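Local structure of acetylene hydratase Ahy (Pelobacter acetylenicus, 2E7Z) at residues V15-K20 against H458-P463; T51-K56 against E483-A488; H55-L60 against H613-L618. The protein catalyses the non-redox hydration of acetylene to acetaldehyde, using a tungsten-bis(molybdopterin guanine dinucleotide) cofactor and a [4Fe-4S] cluster. One frame throughout, in Å; residues are numbered along the deposited sequence. Where two conformers were deposited one is given.

Overall arrangement
From the N terminus, strand 14-19 comes first; contact 1 closes a loop of 437 residues between it and the 458-463 turn that follows strand 452-455. Residues 51-60, at and after the end of helix 49-53, then supply one side of both other contacts: contact 2 returns to the 483-488 loop before helix 491-501, and contact 3 reaches 613-618 in the dinucleotide-binding region. None of these closures nests in another. Contact 1 crosses both of the others, and contacts 2 and 3 fan out from one piece of chain. Glu-461 joins all three, its OE2 forming salt bridges with Arg-53 NH1 and Arg-58 NH1. They tie the N-terminal region to the Arg-462 turn, 483-488 and the dinucleotide-binding region.

Contact 1 (V15-K20 against H458-P463). With MGD (2-amino-5,6-dimercapto-7-methyl-3,7,8a,9-tetrahydro-8-oxa-1,3,9,10-tetraaza-anthracen-4-one guanosine dinucleotide), chain E.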
loop_
_atom_site.group_PDB
_atom_site.type_symbol
_atom_site.label_atom_id
_atom_site.label_comp_id
_atom_site.label_asym_id
_atom_site.label_seq_id
_atom_site.Cartn_x
_atom_site.Cartn_y
_atom_site.Cartn_z
ATOM N N VAL A 15 -14.083 10.554 -12.034
ATOM C CA VAL A 15 -13.907 11.459 -13.158
ATOM C C VAL A 15 -15.039 11.242 -14.155
ATOM O O VAL A 15 -15.888 10.359 -13.979
ATOM C CB VAL A 15 -12.502 11.257 -13.844
ATOM C CG1 VAL A 15 -11.353 11.512 -12.863
ATOM C CG2 VAL A 15 -12.362 9.858 -14.427
ATOM N N GLU A 16 -15.064 12.063 -15.196
ATOM C CA GLU A 16 -16.004 11.857 -16.276
ATOM C C GLU A 16 -15.218 11.434 -17.511
ATOM O O GLU A 16 -14.078 11.853 -17.700
ATOM C CB GLU A 16 -16.857 13.106 -16.516
ATOM C CG GLU A 16 -18.028 13.198 -15.522
ATOM C CD GLU A 16 -18.962 14.369 -15.783
ATOM O OE1 GLU A 16 -18.496 15.364 -16.370
ATOM O OE2 GLU A 16 -20.158 14.292 -15.387
ATOM N N ALA A 17 -15.808 10.551 -18.311
ATOM C CA ALA A 17 -15.172 10.099 -19.544
ATOM C C ALA A 17 -16.173 10.093 -20.663
ATOM O O ALA A 17 -17.363 9.842 -20.451
ATOM C CB ALA A 17 -14.591 8.701 -19.379
ATOM N N GLU A 18 -15.670 10.346 -21.862
ATOM C CA GLU A 18 -16.493 10.302 -23.050
ATOM C C GLU A 18 -15.666 9.848 -24.242
ATOM O O GLU A 18 -14.537 10.301 -24.434
ATOM C CB GLU A 18 -17.058 11.689 -23.337
ATOM C CG GLU A 18 -18.132 11.677 -24.395
ATOM C CD GLU A 18 -18.692 13.054 -24.678
ATOM O OE1 GLU A 18 -18.041 14.069 -24.311
ATOM O OE2 GLU A 18 -19.791 13.113 -25.275
ATOM N N VAL A 19 -16.238 8.950 -25.035
ATOM C CA VAL A 19 -15.612 8.512 -26.278
ATOM C C VAL A 19 -15.882 9.554 -27.353
ATOM O O VAL A 19 -17.032 9.894 -27.622
ATOM C CB VAL A 19 -16.171 7.160 -26.736
ATOM C CG1 VAL A 19 -15.413 6.639 -27.932
ATOM C CG2 VAL A 19 -16.087 6.152 -25.604
ATOM N N LYS A 20 -14.810 10.076 -27.939
ATOM C CA LYS A 20 -14.923 11.069 -29.013
ATOM C C LYS A 20 -15.182 10.387 -30.349
ATOM O O LYS A 20 -15.093 9.163 -30.461
ATOM C CB LYS A 20 -13.660 11.930 -29.067
ATOM C CG LYS A 20 -13.545 12.892 -27.900
ATOM C CD LYS A 20 -12.135 13.431 -27.767
ATOM C CE LYS A 20 -12.109 14.685 -26.919
ATOM N NZ LYS A 20 -10.720 15.090 -26.552
ATOM N N HIS A 458 -8.461 -2.659 -18.570
ATOM C CA HIS A 458 -8.052 -1.368 -18.070
ATOM C C HIS A 458 -9.268 -0.682 -17.416
ATOM O O HIS A 458 -10.435 -1.028 -17.681
ATOM C CB HIS A 458 -7.511 -0.579 -19.288
ATOM C CG HIS A 458 -7.067 0.814 -18.984
ATOM N ND1 HIS A 458 -7.942 1.878 -18.890
ATOM C CD2 HIS A 458 -5.829 1.317 -18.748
ATOM C CE1 HIS A 458 -7.258 2.976 -18.615
ATOM N NE2 HIS A 458 -5.974 2.665 -18.522
ATOM N N TRP A 459 -9.012 0.278 -16.538
ATOM C CA TRP A 459 -10.108 0.924 -15.817
ATOM C C TRP A 459 -11.142 1.649 -16.693
ATOM O O TRP A 459 -12.246 1.907 -16.233
ATOM C CB TRP A 459 -9.577 1.831 -14.693
ATOM C CG TRP A 459 -8.801 3.051 -15.080
ATOM C CD1 TRP A 459 -7.440 3.174 -15.121
ATOM C CD2 TRP A 459 -9.334 4.362 -15.339
ATOM N NE1 TRP A 459 -7.097 4.487 -15.454
ATOM C CE2 TRP A 459 -8.244 5.225 -15.577
ATOM C CE3 TRP A 459 -10.634 4.888 -15.392
ATOM C CZ2 TRP A 459 -8.422 6.585 -15.861
ATOM C CZ3 TRP A 459 -10.798 6.232 -15.655
ATOM C CH2 TRP A 459 -9.703 7.059 -15.891
ATOM N N LEU A 460 -10.788 1.997 -17.926
ATOM C CA LEU A 460 -11.750 2.616 -18.852
ATOM C C LEU A 460 -12.578 1.537 -19.574
ATOM O O LEU A 460 -13.396 1.857 -20.444
ATOM C CB LEU A 460 -11.017 3.531 -19.872
ATOM C CG LEU A 460 -10.514 4.846 -19.269
ATOM C CD1 LEU A 460 -9.531 5.512 -20.270
ATOM C CD2 LEU A 460 -11.679 5.784 -18.959
ATOM N N GLU A 461 -12.351 0.265 -19.217
ATOM C CA GLU A 461 -12.966 -0.860 -19.912
ATOM C C GLU A 461 -13.794 -1.749 -18.995
ATOM O O GLU A 461 -14.121 -2.897 -19.360
ATOM C CB GLU A 461 -11.894 -1.729 -20.575
ATOM C CG GLU A 461 -10.972 -0.970 -21.542
ATOM C CD GLU A 461 -9.770 -1.795 -21.988
ATOM O OE1 GLU A 461 -9.391 -2.775 -21.286
ATOM O OE2 GLU A 461 -9.209 -1.452 -23.051
ATOM N N ARG A 462 -14.142 -1.258 -17.805
ATOM C CA ARG A 462 -14.808 -2.131 -16.847
ATOM C C ARG A 462 -15.730 -1.400 -15.885
ATOM O O ARG A 462 -15.429 -0.283 -15.459
ATOM C CB ARG A 462 -13.753 -2.917 -16.049
ATOM C CG ARG A 462 -12.822 -2.038 -15.163
ATOM C CD ARG A 462 -11.675 -2.877 -14.640
ATOM N NE ARG A 462 -10.734 -2.101 -13.834
ATOM C CZ ARG A 462 -9.406 -2.247 -13.898
ATOM N NH1 ARG A 462 -8.620 -1.517 -13.121
ATOM N NH2 ARG A 462 -8.864 -3.154 -14.715
ATOM N N PRO A 463 -16.822 -2.063 -15.487
ATOM C CA PRO A 463 -17.619 -1.530 -14.381
ATOM C C PRO A 463 -16.940 -1.901 -13.059
ATOM O O PRO A 463 -16.217 -2.902 -13.008
ATOM C CB PRO A 463 -18.918 -2.304 -14.504
ATOM C CG PRO A 463 -18.494 -3.654 -15.012
ATOM C CD PRO A 463 -17.331 -3.371 -15.956
HETATM P PB MGD E . 3.626 -1.834 -9.125
HETATM O O1B MGD E . 4.672 -2.607 -8.362
HETATM O O2B MGD E . 4.031 -0.727 -10.027
HETATM O O3B MGD E . 2.534 -1.199 -8.136
HETATM O O3A MGD E . 2.332 -1.656 -5.675
HETATM P PA MGD E . 1.541 -1.867 -7.064
HETATM O O1A MGD E . 0.293 -1.038 -7.129
HETATM O O2A MGD E . 1.464 -3.352 -7.256
HETATM O "O5'" MGD E . 2.802 -2.933 -9.970
HETATM C "C5'" MGD E . 1.515 -2.602 -10.462
HETATM C "C4'" MGD E . 1.343 -3.378 -11.753
HETATM O "O4'" MGD E . -0.047 -3.307 -12.108
HETATM C "C3'" MGD E . 2.059 -2.752 -12.946
HETATM O "O3'" MGD E . 2.931 -3.733 -13.532
HETATM C "C2'" MGD E . 0.958 -2.300 -13.929
HETATM O "O2'" MGD E . 1.266 -2.418 -15.332
HETATM C "C1'" MGD E . -0.162 -3.230 -13.547
HETATM N N9 MGD E . -1.529 -2.739 -13.777
HETATM C C8 MGD E . -1.999 -1.480 -13.591
HETATM N N7 MGD E . -3.324 -1.429 -13.803
HETATM C C5 MGD E . -3.725 -2.694 -14.058
HETATM C C6 MGD E . -4.977 -3.366 -14.361
HETATM O O6 MGD E . -6.054 -2.736 -14.415
HETATM N N1 MGD E . -4.911 -4.696 -14.537
HETATM C C2 MGD E . -3.793 -5.415 -14.552
HETATM N N2 MGD E . -3.874 -6.763 -14.746
HETATM N N3 MGD E . -2.611 -4.865 -14.290
HETATM C C4 MGD E . -2.547 -3.542 -14.038
HETATM C C10 MGD E . 2.161 -0.413 -4.994
HETATM C C11 MGD E . 2.689 -0.611 -3.589
HETATM O O11 MGD E . 4.096 -0.795 -3.729
HETATM C C12 MGD E . 2.383 0.602 -2.744
HETATM S S12 MGD E . 0.764 1.148 -2.667
HETATM C C13 MGD E . 3.345 1.200 -2.021
HETATM S S13 MGD E . 3.066 2.641 -1.157
HETATM C C14 MGD E . 4.742 0.670 -1.930
HETATM N N15 MGD E . 5.698 1.516 -2.629
HETATM C C16 MGD E . 6.963 1.006 -2.666
HETATM C C17 MGD E . 8.184 1.822 -2.667
HETATM O O17 MGD E . 8.113 3.071 -2.619
HETATM N N18 MGD E . 9.368 1.179 -2.709
HETATM C C19 MGD E . 9.482 -0.173 -2.749
HETATM N N19 MGD E . 10.697 -0.757 -2.798
HETATM N N20 MGD E . 8.406 -0.970 -2.777
HETATM C C21 MGD E . 7.173 -0.452 -2.723
HETATM N N22 MGD E . 6.115 -1.267 -2.718
HETATM C C23 MGD E . 4.778 -0.766 -2.479
#
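With chi1 at -60°, Val-15 sets CG1 anti to its carbonyl carbon and leaves CG2 in the space between N and C, from where CG2 reaches the indole of Trp-459. The indole itself is brought up by a chi1 of 67°, and the two side chains cross at about a right angle. Val-15 CG2 meets the far end of the six-membered ring, 4.1 Å from Trp-459 CH2 and equally near CZ3. Two residues along the strand, the methyl of Ala-17 touches a single branch of Leu-460, CB lying 4.1 Å from CD2. No hydrogen bond spans the two segments; the junction is apolar and buried. Strand 14-19 is the middle strand of a three-stranded antiparallel sheet, with 2-5 and 25-29 as its neighbours, in the N-terminal part that carries the [4Fe-4S] cluster. Val-15 lies about 4 Å from that cluster at their nearest atoms, and the Trp-459 side chain comes similarly near cluster ligand Cys-6, while its NE1 is bonded to Ser-8. The opposing segment is a compact turn. His-458 lies over one face of the indole with its ring inclined only slightly to it, CE1 3.4 Å above the Trp-459 plane and toward the rim, and Leu-460 CG covers the same face. A nearly straight bond of 3.0 Å from Leu-460 N to His-458 ND1 fixes the imidazole, while Glu-461 OE1 takes the amide of His-458 from above the carboxylate plane. Beyond the turn Arg-462 grips the guanine of the cofactor edge-on: MGD O6 accepts bonds from both NH2 at 2.9 Å and NH1 at 3.1 Å. Asp-457, salt-bridged to NH2, and Gln-7, bonded to NH1, hold the guanidinium in position for this double donation.

Contact 2 (T51-K56 against E483-A488); sequences TIRTHK and EPAGEA
Arg-53 reaches Ala-485 and Glu-483 with the end of its side chain alone. Its CB, on the last turn of helix 49-53, packs beside the imidazole of His-458. CG follows anti to the backbone N (chi1 -173°), carrying the chain away from the helix, and a bend at chi3 of 88° then swings the guanidinium round. NE remains with the home helix, in a salt bridge to Asp-50. NH1 makes the crossing. It lies 3.9 Å from Ala-485 CB, a van der Waals contact, and 4.1 Å from Glu-483 O, too far for a direct bond. A water molecule fills the role instead: it accepts from Arg-53 NH1 at 2.8 Å and donates to Glu-483 O at 2.8 Å. The strongest partner of NH1 is, however, Glu-461, whose OE2 also takes a weak bond from the amide of Ala-485, so one carboxylate oxygen holds both sides. Ala-485 opens a type II' turn closed by Ala-488 N bonding to Ala-485 O at 3.0 Å, with Gly-486 adopting the positive phi that suits glycine. The contact lies at the protein surface, where the end of helix 49-53 meets the loop running from strand 474-476 to helix 491-501, and the turn after strand 452-455 supplies Glu-461 to both.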
loop_
_atom_site.group_PDB
_atom_site.type_symbol
_atom_site.label_atom_id
_atom_site.label_comp_id
_atom_site.label_asym_id
_atom_site.label_seq_id
_atom_site.Cartn_x
_atom_site.Cartn_y
_atom_site.Cartn_z
ATOM N N THR A 51 -3.826 7.085 -23.374
ATOM C CA THR A 51 -2.541 6.810 -24.053
ATOM C C THR A 51 -1.914 5.501 -23.555
ATOM O O THR A 51 -1.094 4.885 -24.245
ATOM C CB THR A 51 -1.493 7.930 -23.890
ATOM O OG1 THR A 51 -1.021 7.934 -22.538
ATOM C CG2 THR A 51 -2.076 9.302 -24.253
ATOM N N ILE A 52 -2.316 5.096 -22.346
ATOM C CA ILE A 52 -1.921 3.807 -21.785
ATOM C C ILE A 52 -2.878 2.710 -22.244
ATOM O O ILE A 52 -2.435 1.651 -22.711
ATOM C CB ILE A 52 -1.893 3.878 -20.263
ATOM C CG1 ILE A 52 -0.969 5.019 -19.785
ATOM C CG2 ILE A 52 -1.422 2.528 -19.674
ATOM C CD1 ILE A 52 0.496 4.945 -20.244
ATOM N N ARG A 53 -4.194 2.965 -22.128
ATOM C CA ARG A 53 -5.162 1.984 -22.613
ATOM C C ARG A 53 -4.912 1.583 -24.082
ATOM O O ARG A 53 -5.108 0.419 -24.463
ATOM C CB ARG A 53 -6.597 2.489 -22.439
ATOM C CG ARG A 53 -7.629 1.432 -22.767
ATOM C CD ARG A 53 -8.995 2.046 -23.004
ATOM N NE ARG A 53 -9.214 2.450 -24.396
ATOM C CZ ARG A 53 -9.608 1.620 -25.361
ATOM N NH1 ARG A 53 -9.803 0.326 -25.117
ATOM N NH2 ARG A 53 -9.844 2.110 -26.578
ATOM N N THR A 54 -4.506 2.553 -24.912
ATOM C CA THR A 54 -4.301 2.293 -26.340
ATOM C C THR A 54 -2.836 2.175 -26.731
ATOM O O THR A 54 -2.513 2.217 -27.921
ATOM C CB THR A 54 -4.996 3.360 -27.244
ATOM O OG1 THR A 54 -4.389 4.636 -27.025
ATOM C CG2 THR A 54 -6.468 3.446 -26.888
ATOM N N HIS A 55 -1.943 2.064 -25.759
ATOM C CA HIS A 55 -0.515 2.064 -26.050
ATOM C C HIS A 55 -0.159 0.924 -26.983
ATOM O O HIS A 55 -0.654 -0.200 -26.807
ATOM C CB HIS A 55 0.317 1.975 -24.754
ATOM C CG HIS A 55 1.710 2.455 -24.969
ATOM N ND1 HIS A 55 2.691 1.658 -25.512
ATOM C CD2 HIS A 55 2.265 3.674 -24.787
ATOM C CE1 HIS A 55 3.796 2.372 -25.664
ATOM N NE2 HIS A 55 3.571 3.589 -25.208
ATOM N N LYS A 56 0.688 1.187 -27.988
ATOM C CA LYS A 56 1.052 0.121 -28.930
ATOM C C LYS A 56 1.733 -1.065 -28.263
ATOM O O LYS A 56 1.647 -2.178 -28.769
ATOM C CB LYS A 56 1.928 0.644 -30.080
ATOM C CG LYS A 56 3.279 1.175 -29.645
ATOM C CD LYS A 56 4.093 1.725 -30.815
ATOM C CE LYS A 56 4.374 0.666 -31.879
ATOM N NZ LYS A 56 5.336 -0.383 -31.425
ATOM N N GLU A 483 -15.640 -1.520 -24.351
ATOM C CA GLU A 483 -15.285 -2.923 -24.232
ATOM C C GLU A 483 -13.761 -3.022 -24.185
ATOM O O GLU A 483 -13.066 -2.194 -24.781
ATOM C CB GLU A 483 -15.820 -3.703 -25.445
ATOM C CG GLU A 483 -17.351 -3.870 -25.465
ATOM C CD GLU A 483 -17.907 -4.760 -24.349
ATOM O OE1 GLU A 483 -17.176 -5.637 -23.827
ATOM O OE2 GLU A 483 -19.099 -4.586 -23.999
ATOM N N PRO A 484 -13.228 -4.040 -23.493
ATOM C CA PRO A 484 -11.771 -4.173 -23.476
ATOM C C PRO A 484 -11.176 -4.391 -24.865
ATOM O O PRO A 484 -11.748 -5.088 -25.708
ATOM C CB PRO A 484 -11.514 -5.401 -22.600
ATOM C CG PRO A 484 -12.840 -5.975 -22.243
ATOM C CD PRO A 484 -13.923 -5.055 -22.677
ATOM N N ALA A 485 -10.002 -3.817 -25.070
ATOM C CA ALA A 485 -9.290 -3.979 -26.347
ATOM C C ALA A 485 -8.755 -5.398 -26.513
ATOM O O ALA A 485 -8.468 -6.099 -25.538
ATOM C CB ALA A 485 -8.171 -2.970 -26.462
ATOM N N GLY A 486 -8.648 -5.835 -27.765
ATOM C CA GLY A 486 -8.026 -7.111 -28.098
ATOM C C GLY A 486 -8.677 -8.242 -27.332
ATOM O O GLY A 486 -9.915 -8.315 -27.246
ATOM N N GLU A 487 -7.849 -9.096 -26.718
ATOM C CA GLU A 487 -8.336 -10.204 -25.912
ATOM C C GLU A 487 -8.082 -9.938 -24.428
ATOM O O GLU A 487 -7.950 -10.880 -23.648
ATOM C CB GLU A 487 -7.674 -11.517 -26.353
ATOM C CG GLU A 487 -8.372 -12.166 -27.539
ATOM C CD GLU A 487 -9.594 -12.940 -27.100
ATOM O OE1 GLU A 487 -9.434 -14.030 -26.495
ATOM O OE2 GLU A 487 -10.718 -12.447 -27.359
ATOM N N ALA A 488 -8.055 -8.667 -24.031
ATOM C CA ALA A 488 -7.903 -8.374 -22.579
ATOM C C ALA A 488 -9.136 -8.859 -21.829
ATOM O O ALA A 488 -10.262 -8.731 -22.303
ATOM C CB ALA A 488 -7.696 -6.893 -22.402
HETATM O O HOH W 1 -11.660 -0.874 -26.782
#

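Contact 3 (H55-L60 against H613-L618)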
loop_
_atom_site.group_PDB
_atom_site.type_symbol
_atom_site.label_atom_id
_atom_site.label_comp_id
_atom_site.label_asym_id
_atom_site.label_seq_id
_atom_site.Cartn_x
_atom_site.Cartn_y
_atom_site.Cartn_z
ATOM N N HIS A 55 -1.943 2.064 -25.759
ATOM C CA HIS A 55 -0.515 2.064 -26.050
ATOM C C HIS A 55 -0.159 0.924 -26.983
ATOM O O HIS A 55 -0.654 -0.200 -26.807
ATOM C CB HIS A 55 0.317 1.975 -24.754
ATOM C CG HIS A 55 1.710 2.455 -24.969
ATOM N ND1 HIS A 55 2.691 1.658 -25.512
ATOM C CD2 HIS A 55 2.265 3.674 -24.787
ATOM C CE1 HIS A 55 3.796 2.372 -25.664
ATOM N NE2 HIS A 55 3.571 3.589 -25.208
ATOM N N LYS A 56 0.688 1.187 -27.988
ATOM C CA LYS A 56 1.052 0.121 -28.930
ATOM C C LYS A 56 1.733 -1.065 -28.263
ATOM O O LYS A 56 1.647 -2.178 -28.769
ATOM C CB LYS A 56 1.928 0.644 -30.080
ATOM C CG LYS A 56 3.279 1.175 -29.645
ATOM C CD LYS A 56 4.093 1.725 -30.815
ATOM C CE LYS A 56 4.374 0.666 -31.879
ATOM N NZ LYS A 56 5.336 -0.383 -31.425
ATOM N N ASP A 57 2.369 -0.840 -27.105
ATOM C CA ASP A 57 3.057 -1.939 -26.389
ATOM C C ASP A 57 2.178 -2.662 -25.388
ATOM O O ASP A 57 2.660 -3.568 -24.690
ATOM C CB ASP A 57 4.339 -1.442 -25.719
ATOM C CG ASP A 57 5.331 -0.880 -26.732
ATOM O OD1 ASP A 57 5.409 -1.458 -27.836
ATOM O OD2 ASP A 57 6.012 0.121 -26.420
ATOM N N ARG A 58 0.905 -2.269 -25.286
ATOM C CA ARG A 58 0.011 -2.959 -24.357
ATOM C C ARG A 58 -0.124 -4.424 -24.773
ATOM O O ARG A 58 -0.246 -4.760 -25.961
ATOM C CB ARG A 58 -1.350 -2.260 -24.330
ATOM C CG ARG A 58 -2.309 -2.885 -23.332
ATOM C CD ARG A 58 -3.593 -2.110 -23.238
ATOM N NE ARG A 58 -4.523 -2.895 -22.374
ATOM C CZ ARG A 58 -5.853 -2.737 -22.328
ATOM N NH1 ARG A 58 -6.459 -1.791 -23.047
ATOM N NH2 ARG A 58 -6.610 -3.521 -21.559
ATOM N N VAL A 59 -0.056 -5.317 -23.791
ATOM C CA VAL A 59 -0.280 -6.731 -24.034
ATOM C C VAL A 59 -1.775 -6.989 -24.114
ATOM O O VAL A 59 -2.498 -6.819 -23.117
ATOM C CB VAL A 59 0.375 -7.593 -22.913
ATOM C CG1 VAL A 59 0.068 -9.076 -23.094
ATOM C CG2 VAL A 59 1.897 -7.358 -22.892
ATOM N N LEU A 60 -2.262 -7.397 -25.287
ATOM C CA LEU A 60 -3.688 -7.605 -25.504
ATOM C C LEU A 60 -4.070 -9.069 -25.713
ATOM O O LEU A 60 -5.261 -9.400 -25.820
ATOM C CB LEU A 60 -4.196 -6.737 -26.665
ATOM C CG LEU A 60 -4.223 -5.239 -26.406
ATOM C CD1 LEU A 60 -4.730 -4.552 -27.711
ATOM C CD2 LEU A 60 -5.068 -4.834 -25.221
ATOM N N HIS A 613 5.643 4.276 -17.498
ATOM C CA HIS A 613 6.954 4.596 -18.093
ATOM C C HIS A 613 7.056 4.270 -19.595
ATOM O O HIS A 613 8.090 4.541 -20.213
ATOM C CB HIS A 613 8.085 3.911 -17.304
ATOM C CG HIS A 613 8.163 4.322 -15.868
ATOM N ND1 HIS A 613 8.189 5.648 -15.477
ATOM C CD2 HIS A 613 8.285 3.589 -14.732
ATOM C CE1 HIS A 613 8.272 5.708 -14.158
ATOM N NE2 HIS A 613 8.351 4.477 -13.687
ATOM N N GLN A 614 6.026 3.649 -20.174
ATOM C CA GLN A 614 6.012 3.377 -21.622
ATOM C C GLN A 614 6.193 4.704 -22.392
ATOM O O GLN A 614 5.745 5.748 -21.900
ATOM C CB GLN A 614 4.690 2.708 -22.008
ATOM C CG GLN A 614 4.664 1.216 -21.721
ATOM C CD GLN A 614 4.477 0.901 -20.222
ATOM O OE1 GLN A 614 3.897 1.701 -19.453
ATOM N NE2 GLN A 614 4.959 -0.270 -19.806
ATOM N N PRO A 615 6.873 4.679 -23.574
ATOM C CA PRO A 615 7.036 5.903 -24.349
ATOM C C PRO A 615 5.709 6.633 -24.525
ATOM O O PRO A 615 4.719 6.037 -24.951
ATOM C CB PRO A 615 7.573 5.400 -25.696
ATOM C CG PRO A 615 8.388 4.204 -25.340
ATOM C CD PRO A 615 7.574 3.542 -24.207
ATOM N N GLY A 616 5.691 7.915 -24.181
ATOM C CA GLY A 616 4.495 8.725 -24.348
ATOM C C GLY A 616 4.566 9.991 -23.546
ATOM O O GLY A 616 5.597 10.293 -22.910
ATOM N N ILE A 617 3.458 10.728 -23.554
ATOM C CA ILE A 617 3.365 12.023 -22.881
ATOM C C ILE A 617 3.726 11.966 -21.401
ATOM O O ILE A 617 4.446 12.834 -20.905
ATOM C CB ILE A 617 1.974 12.710 -23.139
ATOM C CG1 ILE A 617 1.928 14.136 -22.562
ATOM C CG2 ILE A 617 0.812 11.829 -22.665
ATOM C CD1 ILE A 617 0.812 15.004 -23.145
ATOM N N LEU A 618 3.251 10.937 -20.691
ATOM C CA LEU A 618 3.556 10.858 -19.276
ATOM C C LEU A 618 5.050 10.607 -19.016
ATOM O O LEU A 618 5.660 11.283 -18.161
ATOM C CB LEU A 618 2.690 9.777 -18.617
ATOM C CG LEU A 618 1.192 10.112 -18.589
ATOM C CD1 LEU A 618 0.400 8.889 -18.103
ATOM C CD2 LEU A 618 0.904 11.298 -17.679
#
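The type I turn from His-55 to Arg-58, in the loop between helix 49-53 and strand 63-65, meets the molybdopterin-dinucleotide-binding region, a member of the double-psi beta-barrel clan, just ahead of helix 617-621. His-55 carries the contact, its ring placed by a CG anti to the backbone N (chi1 -160°). At the ring edge NE2 donates to Pro-615 O over 2.7 Å, lying in the carbonyl plane on a lone pair, with the oxygen almost exactly in the imidazole plane. Over one ring face comes Gln-614 CB, a CH-pi contact 3.7 Å from the centroid of the His-55 ring. The Gln-614 chain then bends at chi2, so that the amide leads away from His-55; elsewhere the Gln-614 side chain touches Phe-442. On the turn's own side, His-55 ND1 accepts the amide of Asp-57 at 3.0 Å, while Arg-58 N bonds to His-55 O at 3.0 Å. Asp-57 OD2 adds a loose touch on Pro-615 CD. Were His-55 replaced by an alanine, Pro-615 O would probably lose this donor, Gln-614 CB its aromatic cover and the Asp-57 amide its acceptor. With ND1 accepting and NE2 donating, the imidazole has both nitrogens engaged, a pattern consistent with a neutral ring protonated at NE2, its orientation set by bonds at both nitrogens.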